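Local atomic coordinates of uncharacterized protein (Legionella pneumophila subsp. pneumophila, PDB entry 4HFV), a protein that is probably injected into host cells by the Dot/Icm type IV secretion system as an effector, its molecular activity being unknown. Residues L6-L12 with K73-N78; Y82-D86 with E167-R171; S15-S19 with S105-S109; F133-V138 with L149-F154; L23-N28 with K43-R47. All coordinates share one frame; numbering follows the deposited sequence. Where two conformers were deposited one is given.

Interaction 1. Residues L6-L12 with K73-N78; sequences LVAYEKL and KARVLN
Tyr9 and Ala74 bring the two backbones closest, their CA atoms 4.3 Å apart, where the first turn of helix 9-27, with Ala8 at its N-cap position, meets helix 70-90. The amide of Asn78 pairs with the backbone of Val7 just ahead of that turn: Val7 N donates to Asn78 OD1 at 3.0 Å, and Asn78 ND2 returns a bond to Val7 O, arriving in the carbonyl plane on a lone pair. Asn78 ND2 also donates to Ala74 O at 2.7 Å, from above that carbonyl's plane, so three bonds fix the rotation of the amide. Lys73 bends at chi3 (78°) to lay CE over one face of the Tyr9 ring, 3.9 Å from its centroid, and a water bridges Lys73 NZ to Glu10 OE2. Tyr9 CE1 touches Leu77 CD2 at 3.6 Å, while Leu6 CD1 meets Arg75 CA at 3.7 Å. Tyr9 and Leu77 both continue onto Ile60 of helix 49-64, Tyr9 OH bonding Asp64, while Arg75 and Asn78 reach helix 120-136.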
# COMPACT_ATOMS: atom_id res chain seq x y z
N LEU A 6 -21.27 -2.09 -7.17
CA LEU A 6 -20.84 -3.43 -7.54
C LEU A 6 -22.00 -4.27 -8.09
O LEU A 6 -23.09 -4.26 -7.53
CB LEU A 6 -20.20 -4.17 -6.36
CG LEU A 6 -18.91 -3.60 -5.80
CD1 LEU A 6 -18.56 -4.35 -4.53
CD2 LEU A 6 -17.79 -3.70 -6.81
N VAL A 7 -21.77 -5.00 -9.18
CA VAL A 7 -22.78 -5.93 -9.66
C VAL A 7 -22.82 -7.14 -8.71
O VAL A 7 -21.78 -7.69 -8.41
CB VAL A 7 -22.45 -6.46 -11.08
CG1 VAL A 7 -23.57 -7.42 -11.56
CG2 VAL A 7 -22.28 -5.31 -12.07
N ALA A 8 -24.01 -7.60 -8.32
CA ALA A 8 -24.05 -8.79 -7.46
C ALA A 8 -23.27 -9.98 -8.06
O ALA A 8 -23.25 -10.19 -9.29
CB ALA A 8 -25.48 -9.18 -7.09
N TYR A 9 -22.58 -10.73 -7.19
CA TYR A 9 -21.69 -11.80 -7.66
C TYR A 9 -22.38 -12.87 -8.56
O TYR A 9 -21.84 -13.23 -9.63
CB TYR A 9 -21.03 -12.50 -6.46
CG TYR A 9 -20.19 -13.67 -6.87
CD1 TYR A 9 -18.93 -13.49 -7.36
CD2 TYR A 9 -20.69 -14.96 -6.79
CE1 TYR A 9 -18.16 -14.57 -7.77
CE2 TYR A 9 -19.94 -16.05 -7.20
CZ TYR A 9 -18.66 -15.85 -7.68
OH TYR A 9 -17.88 -16.94 -8.09
N GLU A 10 -23.52 -13.42 -8.15
CA GLU A 10 -24.08 -14.51 -8.97
C GLU A 10 -24.41 -14.04 -10.38
O GLU A 10 -24.14 -14.74 -11.37
CB GLU A 10 -25.30 -15.12 -8.33
CG GLU A 10 -24.99 -15.90 -7.04
CD GLU A 10 -24.02 -17.08 -7.26
OE1 GLU A 10 -24.12 -17.74 -8.32
OE2 GLU A 10 -23.17 -17.35 -6.37
N LYS A 11 -25.00 -12.85 -10.46
CA LYS A 11 -25.38 -12.27 -11.73
C LYS A 11 -24.15 -12.04 -12.60
O LYS A 11 -24.13 -12.42 -13.79
CB LYS A 11 -26.11 -10.95 -11.50
CG LYS A 11 -26.70 -10.37 -12.75
CD LYS A 11 -26.53 -8.89 -12.78
CE LYS A 11 -27.83 -8.19 -13.07
NZ LYS A 11 -27.98 -7.84 -14.52
N LEU A 12 -23.09 -11.48 -12.01
CA LEU A 12 -21.88 -11.19 -12.77
C LEU A 12 -21.21 -12.46 -13.24
O LEU A 12 -20.73 -12.55 -14.38
CB LEU A 12 -20.89 -10.34 -11.91
CG LEU A 12 -19.61 -9.93 -12.63
CD1 LEU A 12 -19.85 -9.22 -13.95
CD2 LEU A 12 -18.73 -9.05 -11.71
N LYS A 73 -17.12 -11.29 -2.29
CA LYS A 73 -17.09 -12.04 -3.54
C LYS A 73 -17.36 -11.12 -4.73
O LYS A 73 -16.64 -11.12 -5.74
CB LYS A 73 -18.13 -13.17 -3.53
CG LYS A 73 -17.81 -14.32 -2.60
CD LYS A 73 -18.99 -15.27 -2.50
CE LYS A 73 -19.10 -16.16 -3.70
NZ LYS A 73 -20.38 -16.97 -3.61
N ALA A 74 -18.37 -10.27 -4.61
CA ALA A 74 -18.68 -9.37 -5.73
C ALA A 74 -17.53 -8.40 -5.99
O ALA A 74 -17.14 -8.12 -7.17
CB ALA A 74 -20.00 -8.62 -5.46
N ARG A 75 -16.97 -7.85 -4.92
CA ARG A 75 -15.88 -6.89 -5.08
C ARG A 75 -14.70 -7.49 -5.84
O ARG A 75 -14.17 -6.87 -6.78
CB ARG A 75 -15.41 -6.32 -3.74
CG ARG A 75 -14.40 -5.16 -3.95
CD ARG A 75 -14.15 -4.32 -2.68
NE ARG A 75 -15.37 -3.70 -2.16
CZ ARG A 75 -16.08 -4.16 -1.12
NH1 ARG A 75 -17.18 -3.51 -0.76
NH2 ARG A 75 -15.70 -5.27 -0.46
N VAL A 76 -14.32 -8.71 -5.49
CA VAL A 76 -13.28 -9.39 -6.24
C VAL A 76 -13.61 -9.61 -7.71
O VAL A 76 -12.78 -9.28 -8.60
CB VAL A 76 -12.84 -10.71 -5.59
CG1 VAL A 76 -11.79 -11.42 -6.46
CG2 VAL A 76 -12.26 -10.42 -4.16
N LEU A 77 -14.78 -10.17 -8.00
CA LEU A 77 -15.10 -10.47 -9.40
C LEU A 77 -15.28 -9.18 -10.22
O LEU A 77 -14.77 -9.09 -11.32
CB LEU A 77 -16.30 -11.43 -9.52
CG LEU A 77 -16.58 -12.00 -10.92
CD1 LEU A 77 -15.37 -12.77 -11.55
CD2 LEU A 77 -17.80 -12.90 -10.89
N ASN A 78 -15.97 -8.17 -9.67
CA ASN A 78 -16.08 -6.89 -10.37
C ASN A 78 -14.70 -6.32 -10.67
O ASN A 78 -14.44 -5.87 -11.78
CB ASN A 78 -16.86 -5.87 -9.54
CG ASN A 78 -18.38 -6.05 -9.65
OD1 ASN A 78 -19.05 -5.28 -10.33
ND2 ASN A 78 -18.92 -7.00 -8.92
O HOH W 1 -20.79 -19.08 -5.38

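Interaction 2. Residues Y82-D86 with E167-R171; sequences YYIRD and ELSDR
Asp86 OD2 is gripped by Arg171 NH1 at 2.8 Å, by a weak bond from Arg171 NH2, and by a water that donates to it and accepts from Arg171 NH2. It belongs to a salt-bridge network in which Arg171 joins Asp86 to Glu167, between two helices at nearly right angles (94°), their local axes 13.1 Å apart. The Asp86 carboxylate stands nearly perpendicular to the guanidinium, and NH1 meets OD2 from above the carboxylate plane. Arg171, extended from CG to NE, is held by Glu167 OE2, which accepts from Arg171 NE on its anti lone pair at 2.6 Å. Tyr83 reaches across to helix 161-188, its ring edge at CE1 meeting one face of the guanidinium, and its OH hydrogen-bonds Asp164. Nearby, Ser169 lines a site where succinate, probably from the crystallisation liquor, has been seen, and Asp170 hydrogen-bonds His173 of the second subunit. Leu168 CD2 sits over the centre of the Tyr83 ring, 3.8 Å from its centroid and 6° off the normal.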
# COMPACT_ATOMS: atom_id res chain seq x y z
N TYR A 82 -13.26 -5.59 -14.34
CA TYR A 82 -12.86 -4.22 -14.67
C TYR A 82 -11.41 -4.16 -15.12
O TYR A 82 -11.10 -3.54 -16.11
CB TYR A 82 -13.09 -3.28 -13.49
CG TYR A 82 -12.94 -1.84 -13.90
CD1 TYR A 82 -11.70 -1.25 -13.91
CD2 TYR A 82 -14.04 -1.09 -14.35
CE1 TYR A 82 -11.53 0.06 -14.29
CE2 TYR A 82 -13.89 0.22 -14.75
CZ TYR A 82 -12.62 0.79 -14.71
OH TYR A 82 -12.40 2.09 -15.08
N TYR A 83 -10.54 -4.85 -14.38
CA TYR A 83 -9.11 -4.90 -14.71
C TYR A 83 -8.85 -5.51 -16.09
O TYR A 83 -8.06 -5.00 -16.89
CB TYR A 83 -8.39 -5.69 -13.59
CG TYR A 83 -6.87 -5.78 -13.69
CD1 TYR A 83 -6.08 -4.65 -13.85
CD2 TYR A 83 -6.23 -7.01 -13.56
CE1 TYR A 83 -4.69 -4.77 -13.90
CE2 TYR A 83 -4.88 -7.14 -13.62
CZ TYR A 83 -4.10 -6.04 -13.79
OH TYR A 83 -2.74 -6.22 -13.87
N ILE A 84 -9.48 -6.64 -16.37
CA ILE A 84 -9.25 -7.26 -17.67
C ILE A 84 -9.80 -6.39 -18.78
O ILE A 84 -9.18 -6.26 -19.83
CB ILE A 84 -9.84 -8.67 -17.75
CG1 ILE A 84 -8.92 -9.63 -16.99
CG2 ILE A 84 -9.98 -9.08 -19.22
CD1 ILE A 84 -9.58 -10.92 -16.64
N ARG A 85 -10.97 -5.78 -18.56
CA ARG A 85 -11.51 -4.79 -19.51
C ARG A 85 -10.46 -3.68 -19.81
O ARG A 85 -10.20 -3.33 -20.96
CB ARG A 85 -12.79 -4.14 -18.95
CG ARG A 85 -13.47 -3.08 -19.83
CD ARG A 85 -14.85 -2.71 -19.28
NE ARG A 85 -15.52 -1.62 -20.02
CZ ARG A 85 -15.27 -0.33 -19.82
NH1 ARG A 85 -14.39 0.04 -18.93
NH2 ARG A 85 -15.94 0.61 -20.49
N ASP A 86 -9.85 -3.14 -18.76
CA ASP A 86 -8.87 -2.08 -18.96
C ASP A 86 -7.63 -2.58 -19.74
O ASP A 86 -7.05 -1.88 -20.58
CB ASP A 86 -8.45 -1.55 -17.60
CG ASP A 86 -7.62 -0.29 -17.70
OD1 ASP A 86 -8.16 0.71 -18.16
OD2 ASP A 86 -6.43 -0.32 -17.32
N GLU A 167 1.37 -5.18 -10.49
CA GLU A 167 0.67 -4.16 -11.25
C GLU A 167 -0.51 -3.61 -10.43
O GLU A 167 -0.69 -2.40 -10.33
CB GLU A 167 0.19 -4.70 -12.58
CG GLU A 167 -0.79 -3.76 -13.31
CD GLU A 167 -0.16 -2.48 -13.80
OE1 GLU A 167 1.04 -2.49 -14.18
OE2 GLU A 167 -0.87 -1.45 -13.79
N LEU A 168 -1.30 -4.49 -9.84
CA LEU A 168 -2.45 -4.10 -9.04
C LEU A 168 -1.98 -3.25 -7.85
O LEU A 168 -2.59 -2.23 -7.49
CB LEU A 168 -3.23 -5.33 -8.57
CG LEU A 168 -4.07 -5.99 -9.71
CD1 LEU A 168 -4.56 -7.32 -9.25
CD2 LEU A 168 -5.25 -5.09 -10.04
N SER A 169 -0.87 -3.67 -7.27
CA SER A 169 -0.29 -2.92 -6.18
C SER A 169 0.16 -1.53 -6.65
O SER A 169 -0.08 -0.53 -5.98
CB SER A 169 0.85 -3.73 -5.58
OG SER A 169 1.67 -2.91 -4.84
N ASP A 170 0.74 -1.45 -7.84
CA ASP A 170 1.13 -0.15 -8.34
C ASP A 170 -0.08 0.76 -8.55
O ASP A 170 -0.03 1.96 -8.25
CB ASP A 170 1.89 -0.26 -9.66
CG ASP A 170 3.23 -0.93 -9.52
OD1 ASP A 170 3.76 -0.98 -8.39
OD2 ASP A 170 3.76 -1.37 -10.56
N ARG A 171 -1.16 0.22 -9.12
CA ARG A 171 -2.32 1.07 -9.38
C ARG A 171 -2.95 1.57 -8.10
O ARG A 171 -3.33 2.75 -7.99
CB ARG A 171 -3.35 0.31 -10.22
CG ARG A 171 -2.84 -0.07 -11.57
CD ARG A 171 -3.94 -0.84 -12.37
NE ARG A 171 -3.45 -1.19 -13.70
CZ ARG A 171 -4.19 -1.22 -14.79
NH1 ARG A 171 -5.48 -0.90 -14.74
NH2 ARG A 171 -3.62 -1.55 -15.94
O HOH W 2 -4.31 -1.89 -18.55

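Interaction 3. Residues S15-S19 with S105-S109; sequences SIRES and SLTIS
Ser15 and Ser109 form the tight end of this four-serine contact, their OG atoms 2.8 Å apart and the CA atoms 5.9 Å apart, a spacing that small side chains permit. The two helix segments run antiparallel at 162°, with local axes 9.9 Å apart. One turn along, Ser19, modelled in two conformers, faces Ser105, their CA atoms 6.2 Å apart. Ser105 OG, set between its own backbone N and carbonyl carbon (chi1 88°), turns back to bond Phe102 O within its helix.

On the looser side waters mediate the contact. One molecule sits 2.6 Å from Ser109 OG and, in the given conformer, also hydrogen-bonds Ser19 OG, linking the two helices. A second bonds Ser15 OG and donates to Ser109 O at 2.9 Å, reaching the backbone near the C-terminal end of helix 101-109. Ser109 OG thus has both a serine hydroxyl and a water as close partners, while its residue is buried. To one side the contact leans on helix 70-90, where Ile16 packs against Leu77 and Leu106 against Ile84 and Arg85, so that helices 9-27 and 101-109 are joined both directly and through this third helix.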
# COMPACT_ATOMS: atom_id res chain seq x y z
N SER A 15 -23.10 -13.62 -16.22
CA SER A 15 -22.97 -12.95 -17.50
C SER A 15 -21.56 -13.12 -18.03
O SER A 15 -21.37 -13.18 -19.23
CB SER A 15 -23.38 -11.46 -17.43
OG SER A 15 -22.49 -10.76 -16.63
N ILE A 16 -20.57 -13.28 -17.15
CA ILE A 16 -19.22 -13.50 -17.62
C ILE A 16 -19.14 -14.89 -18.26
O ILE A 16 -18.49 -15.07 -19.29
CB ILE A 16 -18.19 -13.35 -16.48
CG1 ILE A 16 -17.99 -11.86 -16.15
CG2 ILE A 16 -16.84 -14.00 -16.84
CD1 ILE A 16 -17.21 -11.67 -14.91
N ARG A 17 -19.79 -15.87 -17.65
CA ARG A 17 -19.77 -17.22 -18.18
C ARG A 17 -20.48 -17.16 -19.56
O ARG A 17 -20.03 -17.82 -20.50
CB ARG A 17 -20.45 -18.21 -17.23
CG ARG A 17 -19.60 -18.58 -15.98
CD ARG A 17 -20.26 -19.64 -15.09
NE ARG A 17 -20.80 -20.70 -15.92
CZ ARG A 17 -20.15 -21.81 -16.26
NH1 ARG A 17 -18.94 -22.09 -15.77
NH2 ARG A 17 -20.73 -22.67 -17.09
N GLU A 18 -21.55 -16.36 -19.67
CA GLU A 18 -22.28 -16.31 -20.93
C GLU A 18 -21.38 -15.71 -22.03
O GLU A 18 -21.35 -16.23 -23.17
CB GLU A 18 -23.59 -15.55 -20.85
CG GLU A 18 -24.44 -15.62 -22.19
CD GLU A 18 -24.58 -17.04 -22.81
OE1 GLU A 18 -24.81 -18.03 -22.08
OE2 GLU A 18 -24.44 -17.17 -24.06
N SER A 19 -20.65 -14.65 -21.69
CA SER A 19 -19.78 -14.01 -22.68
C SER A 19 -18.63 -14.94 -23.10
O SER A 19 -18.16 -14.89 -24.24
CB SER A 19 -19.28 -12.66 -22.16
OG SER A 19 -20.39 -11.80 -21.90
N SER A 105 -18.77 -6.93 -23.88
CA SER A 105 -19.48 -7.78 -22.94
C SER A 105 -19.08 -7.48 -21.49
O SER A 105 -19.93 -7.53 -20.57
CB SER A 105 -19.25 -9.27 -23.30
OG SER A 105 -18.07 -9.81 -22.68
N LEU A 106 -17.81 -7.10 -21.28
CA LEU A 106 -17.38 -6.71 -19.96
C LEU A 106 -18.02 -5.38 -19.55
O LEU A 106 -18.48 -5.25 -18.42
CB LEU A 106 -15.84 -6.65 -19.88
CG LEU A 106 -15.23 -8.03 -20.05
CD1 LEU A 106 -13.72 -7.93 -20.22
CD2 LEU A 106 -15.56 -8.91 -18.87
N THR A 107 -18.12 -4.42 -20.47
CA THR A 107 -18.77 -3.16 -20.16
C THR A 107 -20.22 -3.41 -19.73
O THR A 107 -20.71 -2.84 -18.73
CB THR A 107 -18.81 -2.27 -21.39
OG1 THR A 107 -17.47 -2.05 -21.85
CG2 THR A 107 -19.59 -0.96 -21.10
N ILE A 108 -20.90 -4.24 -20.52
CA ILE A 108 -22.29 -4.63 -20.25
C ILE A 108 -22.44 -5.40 -18.93
O ILE A 108 -23.32 -5.10 -18.15
CB ILE A 108 -22.90 -5.51 -21.38
CG1 ILE A 108 -22.90 -4.80 -22.75
CG2 ILE A 108 -24.30 -5.93 -21.02
CD1 ILE A 108 -23.65 -3.54 -22.76
N SER A 109 -21.58 -6.38 -18.68
CA SER A 109 -21.69 -7.20 -17.48
C SER A 109 -21.56 -6.34 -16.23
O SER A 109 -22.22 -6.57 -15.22
CB SER A 109 -20.61 -8.29 -17.46
OG SER A 109 -20.86 -9.30 -18.41
O HOH W 3 -23.58 -9.09 -15.02
O HOH W 4 -18.90 -10.28 -19.83

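Interaction 4. Residues F133-V138 with L149-F154; sequences FLRSHV and LDKQPF
Phe154 packs against Leu134, His137 and Phe133 at the end of helix 120-136. Its CB carries the ring toward the helix, and CG, lying beside its own backbone N (chi1 -71°), turns the ring to Leu134 and Phe133. CD1 and then CE1 pass His137 CB, which lies at the ring edge, 3.8 Å from CE1. At the tip, CZ meets Phe133 CE2 at 3.7 Å, the two side chains crossing at about a right angle. Leu134 CD2 lies over the centre of one face in a CH-pi contact, 3.8 Å from the ring centroid.

Earlier in the loop, polar bonds hold it. Val138 O accepts from both Leu149 N and Gln152 NE2, each at 2.9 Å, the Gln152 side-chain amide arriving in the carbonyl plane on a lone pair, Leu149 N tilted from it. Gln152 NE2 also donates to Leu149 O at 2.9 Å, so one bond across and one within the loop fix the amide's rotation. Its OE1 accepts from a water that also donates to His137 O and accepts from Phe154 N. Pro153 CD rests 3.5 Å from His137 O. The loop thus closes back over the last turn of helix 120-136, with Phe133 and Phe154 packing on helix 49-64 and Leu134, Val138 and Phe154 on helix 161-188.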
# COMPACT_ATOMS: atom_id res chain seq x y z
N PHE A 133 -6.78 -10.93 -2.78
CA PHE A 133 -7.30 -12.20 -3.19
C PHE A 133 -6.24 -13.02 -3.90
O PHE A 133 -6.00 -14.19 -3.53
CB PHE A 133 -8.53 -11.99 -4.10
CG PHE A 133 -8.95 -13.20 -4.83
CD1 PHE A 133 -9.79 -14.15 -4.24
CD2 PHE A 133 -8.52 -13.40 -6.14
CE1 PHE A 133 -10.19 -15.27 -4.97
CE2 PHE A 133 -8.90 -14.51 -6.85
CZ PHE A 133 -9.73 -15.44 -6.28
N LEU A 134 -5.56 -12.43 -4.87
CA LEU A 134 -4.52 -13.18 -5.59
C LEU A 134 -3.37 -13.64 -4.66
O LEU A 134 -2.87 -14.77 -4.75
CB LEU A 134 -3.99 -12.37 -6.80
CG LEU A 134 -4.98 -12.16 -7.98
CD1 LEU A 134 -4.40 -11.21 -8.96
CD2 LEU A 134 -5.34 -13.42 -8.74
N ARG A 135 -2.92 -12.75 -3.80
CA ARG A 135 -1.88 -13.10 -2.82
C ARG A 135 -2.32 -14.28 -1.95
O ARG A 135 -1.52 -15.18 -1.64
CB ARG A 135 -1.52 -11.89 -1.95
CG ARG A 135 -0.66 -10.81 -2.67
CD ARG A 135 0.04 -9.87 -1.62
NE ARG A 135 -0.82 -8.77 -1.18
CZ ARG A 135 -1.48 -8.72 -0.02
NH1 ARG A 135 -2.25 -7.66 0.24
NH2 ARG A 135 -1.38 -9.70 0.87
N SER A 136 -3.61 -14.32 -1.63
CA SER A 136 -4.14 -15.38 -0.78
C SER A 136 -4.08 -16.74 -1.49
O SER A 136 -4.13 -17.77 -0.84
CB SER A 136 -5.56 -15.07 -0.30
OG SER A 136 -6.53 -15.44 -1.29
N HIS A 137 -3.93 -16.71 -2.83
CA HIS A 137 -3.87 -17.91 -3.64
C HIS A 137 -2.51 -18.07 -4.30
O HIS A 137 -2.37 -18.91 -5.15
CB HIS A 137 -4.97 -17.93 -4.72
CG HIS A 137 -6.34 -18.06 -4.14
ND1 HIS A 137 -6.77 -19.21 -3.51
CD2 HIS A 137 -7.36 -17.16 -4.02
CE1 HIS A 137 -7.99 -19.02 -3.04
NE2 HIS A 137 -8.37 -17.78 -3.33
N VAL A 138 -1.52 -17.29 -3.86
CA VAL A 138 -0.15 -17.50 -4.31
C VAL A 138 0.81 -17.81 -3.13
O VAL A 138 1.66 -18.68 -3.22
CB VAL A 138 0.34 -16.26 -5.08
CG1 VAL A 138 1.81 -16.42 -5.50
CG2 VAL A 138 -0.55 -16.01 -6.33
N LEU A 149 2.65 -21.10 -1.91
CA LEU A 149 1.82 -22.31 -1.77
C LEU A 149 2.32 -23.39 -2.72
O LEU A 149 2.72 -23.09 -3.83
CB LEU A 149 0.35 -21.99 -2.10
CG LEU A 149 -0.30 -20.88 -1.26
CD1 LEU A 149 -1.65 -20.47 -1.84
CD2 LEU A 149 -0.46 -21.32 0.17
N ASP A 150 2.31 -24.65 -2.28
CA ASP A 150 2.69 -25.78 -3.15
C ASP A 150 1.75 -25.87 -4.36
O ASP A 150 2.17 -26.16 -5.48
CB ASP A 150 2.66 -27.13 -2.37
CG ASP A 150 4.01 -27.50 -1.76
OD1 ASP A 150 5.03 -26.88 -2.14
OD2 ASP A 150 4.05 -28.43 -0.91
N LYS A 151 0.47 -25.65 -4.12
CA LYS A 151 -0.51 -25.66 -5.19
C LYS A 151 -0.78 -24.23 -5.65
O LYS A 151 -1.18 -23.40 -4.86
CB LYS A 151 -1.80 -26.34 -4.74
CG LYS A 151 -1.67 -27.86 -4.70
CD LYS A 151 -2.93 -28.56 -4.20
CE LYS A 151 -2.69 -30.06 -4.05
NZ LYS A 151 -2.46 -30.71 -5.37
N GLN A 152 -0.55 -23.97 -6.94
CA GLN A 152 -0.71 -22.63 -7.50
C GLN A 152 -1.90 -22.61 -8.48
O GLN A 152 -1.74 -22.89 -9.66
CB GLN A 152 0.57 -22.23 -8.23
CG GLN A 152 1.75 -21.99 -7.33
CD GLN A 152 1.64 -20.68 -6.58
OE1 GLN A 152 1.35 -19.64 -7.17
NE2 GLN A 152 1.91 -20.72 -5.29
N PRO A 153 -3.11 -22.28 -7.98
CA PRO A 153 -4.26 -22.30 -8.90
C PRO A 153 -4.08 -21.32 -10.09
O PRO A 153 -4.72 -21.49 -11.14
CB PRO A 153 -5.41 -21.85 -8.00
CG PRO A 153 -4.74 -21.14 -6.78
CD PRO A 153 -3.47 -21.87 -6.60
N PHE A 154 -3.25 -20.29 -9.92
CA PHE A 154 -3.06 -19.30 -10.97
C PHE A 154 -1.82 -19.51 -11.83
O PHE A 154 -1.45 -18.62 -12.59
CB PHE A 154 -3.12 -17.87 -10.41
CG PHE A 154 -4.48 -17.45 -9.99
CD1 PHE A 154 -4.86 -17.51 -8.66
CD2 PHE A 154 -5.43 -17.08 -10.95
CE1 PHE A 154 -6.13 -17.17 -8.26
CE2 PHE A 154 -6.72 -16.73 -10.56
CZ PHE A 154 -7.08 -16.77 -9.21
O HOH W 5 -1.44 -19.51 -7.70

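Interaction 5. Residues L23-N28 with K43-R47; sequences LIKSHN and KEVSR
A histidine-carboxylate hydrogen bond, His27 to Glu44, joins the C-terminal end of helix 9-27 to the loop leading into helix 49-64 in the given conformer of His27; as a second was modelled, it may not be permanent. There His27 ND1 donates to Glu44 OE1 at 3.0 Å with a bent angle of 138°; the oxygen lies in the imidazole plane and is met nearly along its C-O axis. Steadier fastening comes from Val45 packing and from Asn28 ND2, which holds Glu44 OE2 at 3.2 Å from above the carboxylate plane in a nearly straight bond (169°). In this conformer both oxygens are engaged, a bend at chi2 (-75°) turning the Glu44 carboxylate back to the two donors. Asn28 OD1 accepts from Lys30 N. Ile24 CG2 touches Glu44 CB at 3.9 Å. Ser46 precedes the turn into helix 49-64, its side chain capping Arg49 N, and a bound citrate, probably from the crystallisation liquor, lies near Leu23. The apolar side closes on one methyl, Val45 CG1, 3.7 Å from Leu23 CG and 3.8 Å from Ile24 CG1.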
# COMPACT_ATOMS: atom_id res chain seq x y z
N LEU A 23 -17.83 -16.13 -26.87
CA LEU A 23 -16.46 -16.01 -27.41
C LEU A 23 -16.01 -17.34 -28.02
O LEU A 23 -15.46 -17.38 -29.12
CB LEU A 23 -15.47 -15.57 -26.29
CG LEU A 23 -14.06 -15.15 -26.80
CD1 LEU A 23 -14.16 -13.91 -27.75
CD2 LEU A 23 -13.11 -14.87 -25.64
N ILE A 24 -16.23 -18.43 -27.31
CA ILE A 24 -15.87 -19.75 -27.79
C ILE A 24 -16.61 -20.06 -29.11
O ILE A 24 -16.02 -20.51 -30.09
CB ILE A 24 -16.19 -20.82 -26.71
CG1 ILE A 24 -15.17 -20.75 -25.55
CG2 ILE A 24 -16.17 -22.23 -27.30
CD1 ILE A 24 -15.68 -21.41 -24.26
N LYS A 25 -17.92 -19.81 -29.10
CA LYS A 25 -18.76 -20.10 -30.23
C LYS A 25 -18.47 -19.19 -31.43
O LYS A 25 -18.72 -19.62 -32.54
CB LYS A 25 -20.24 -20.07 -29.82
CG LYS A 25 -20.69 -21.36 -29.13
CD LYS A 25 -22.06 -21.19 -28.45
CE LYS A 25 -22.61 -22.53 -27.89
NZ LYS A 25 -23.99 -22.34 -27.35
N SER A 26 -17.94 -17.98 -31.20
CA SER A 26 -17.58 -17.09 -32.31
C SER A 26 -16.43 -17.68 -33.12
O SER A 26 -16.28 -17.35 -34.28
CB SER A 26 -17.22 -15.65 -31.86
OG SER A 26 -15.98 -15.61 -31.16
N HIS A 27 -15.63 -18.55 -32.52
CA HIS A 27 -14.59 -19.28 -33.29
C HIS A 27 -15.12 -20.62 -33.84
O HIS A 27 -14.80 -21.00 -34.97
CB HIS A 27 -13.30 -19.51 -32.47
CG HIS A 27 -12.27 -20.34 -33.19
ND1 HIS A 27 -11.94 -21.62 -32.81
CD2 HIS A 27 -11.55 -20.08 -34.31
CE1 HIS A 27 -11.04 -22.11 -33.64
NE2 HIS A 27 -10.79 -21.20 -34.57
N ASN A 28 -15.93 -21.32 -33.05
CA ASN A 28 -16.40 -22.63 -33.44
C ASN A 28 -17.84 -22.81 -33.00
O ASN A 28 -18.10 -23.05 -31.82
CB ASN A 28 -15.54 -23.74 -32.81
CG ASN A 28 -15.99 -25.15 -33.20
OD1 ASN A 28 -16.86 -25.33 -34.06
ND2 ASN A 28 -15.37 -26.15 -32.59
N LYS A 43 -9.45 -23.58 -25.25
CA LYS A 43 -8.58 -23.76 -26.40
C LYS A 43 -9.16 -23.12 -27.70
O LYS A 43 -8.43 -22.84 -28.66
CB LYS A 43 -8.33 -25.26 -26.59
CG LYS A 43 -9.65 -26.07 -26.59
CD LYS A 43 -9.48 -27.56 -26.89
CE LYS A 43 -10.83 -28.25 -27.12
NZ LYS A 43 -10.68 -29.73 -27.04
N GLU A 44 -10.48 -22.89 -27.72
CA GLU A 44 -11.15 -22.35 -28.90
C GLU A 44 -10.96 -20.84 -29.10
O GLU A 44 -11.10 -20.36 -30.22
CB GLU A 44 -12.65 -22.65 -28.84
CG GLU A 44 -12.97 -24.14 -28.88
CD GLU A 44 -12.81 -24.78 -30.25
OE1 GLU A 44 -12.39 -24.15 -31.26
OE2 GLU A 44 -13.15 -25.96 -30.33
N VAL A 45 -10.61 -20.13 -28.04
CA VAL A 45 -10.43 -18.67 -28.12
C VAL A 45 -8.98 -18.31 -28.47
O VAL A 45 -8.08 -19.15 -28.43
CB VAL A 45 -10.93 -17.96 -26.84
CG1 VAL A 45 -12.35 -18.43 -26.51
CG2 VAL A 45 -10.00 -18.20 -25.65
N SER A 46 -8.76 -17.06 -28.87
CA SER A 46 -7.42 -16.63 -29.30
C SER A 46 -6.38 -16.77 -28.18
O SER A 46 -6.70 -16.72 -27.00
CB SER A 46 -7.46 -15.17 -29.75
OG SER A 46 -7.64 -14.32 -28.63
N ARG A 47 -5.12 -16.91 -28.57
CA ARG A 47 -4.03 -17.10 -27.59
C ARG A 47 -4.06 -15.94 -26.61
O ARG A 47 -3.96 -16.12 -25.40
CB ARG A 47 -2.68 -17.22 -28.32
CG ARG A 47 -1.47 -17.31 -27.39
CD ARG A 47 -0.24 -17.91 -28.09
NE ARG A 47 0.97 -17.84 -27.26
CZ ARG A 47 2.17 -18.27 -27.66
NH1 ARG A 47 2.31 -18.80 -28.86
NH2 ARG A 47 3.23 -18.17 -26.85

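How the interactions relate
From the N terminus, helix 9-27 takes part in three contacts in turn: interaction 1 at its start, interaction 3 further along and interaction 5 at its end. Interaction 5 closes a short loop of 14 residues, which falls within the larger loops closed by interactions 1 and 3. Interaction 3 crosses both interaction 1 and interaction 2, the segments alternating along the chain. Helix 70-90 links interactions 1 and 2, which follow in series. Interaction 4 closes a ten-residue loop inside the span of interaction 2, and Leu134 packs on Leu168 between them. Interactions 1 and 3 touch through Leu12 and Ser109, and interactions 2 and 3 through Arg85 and Thr107, uniting the all-helical core.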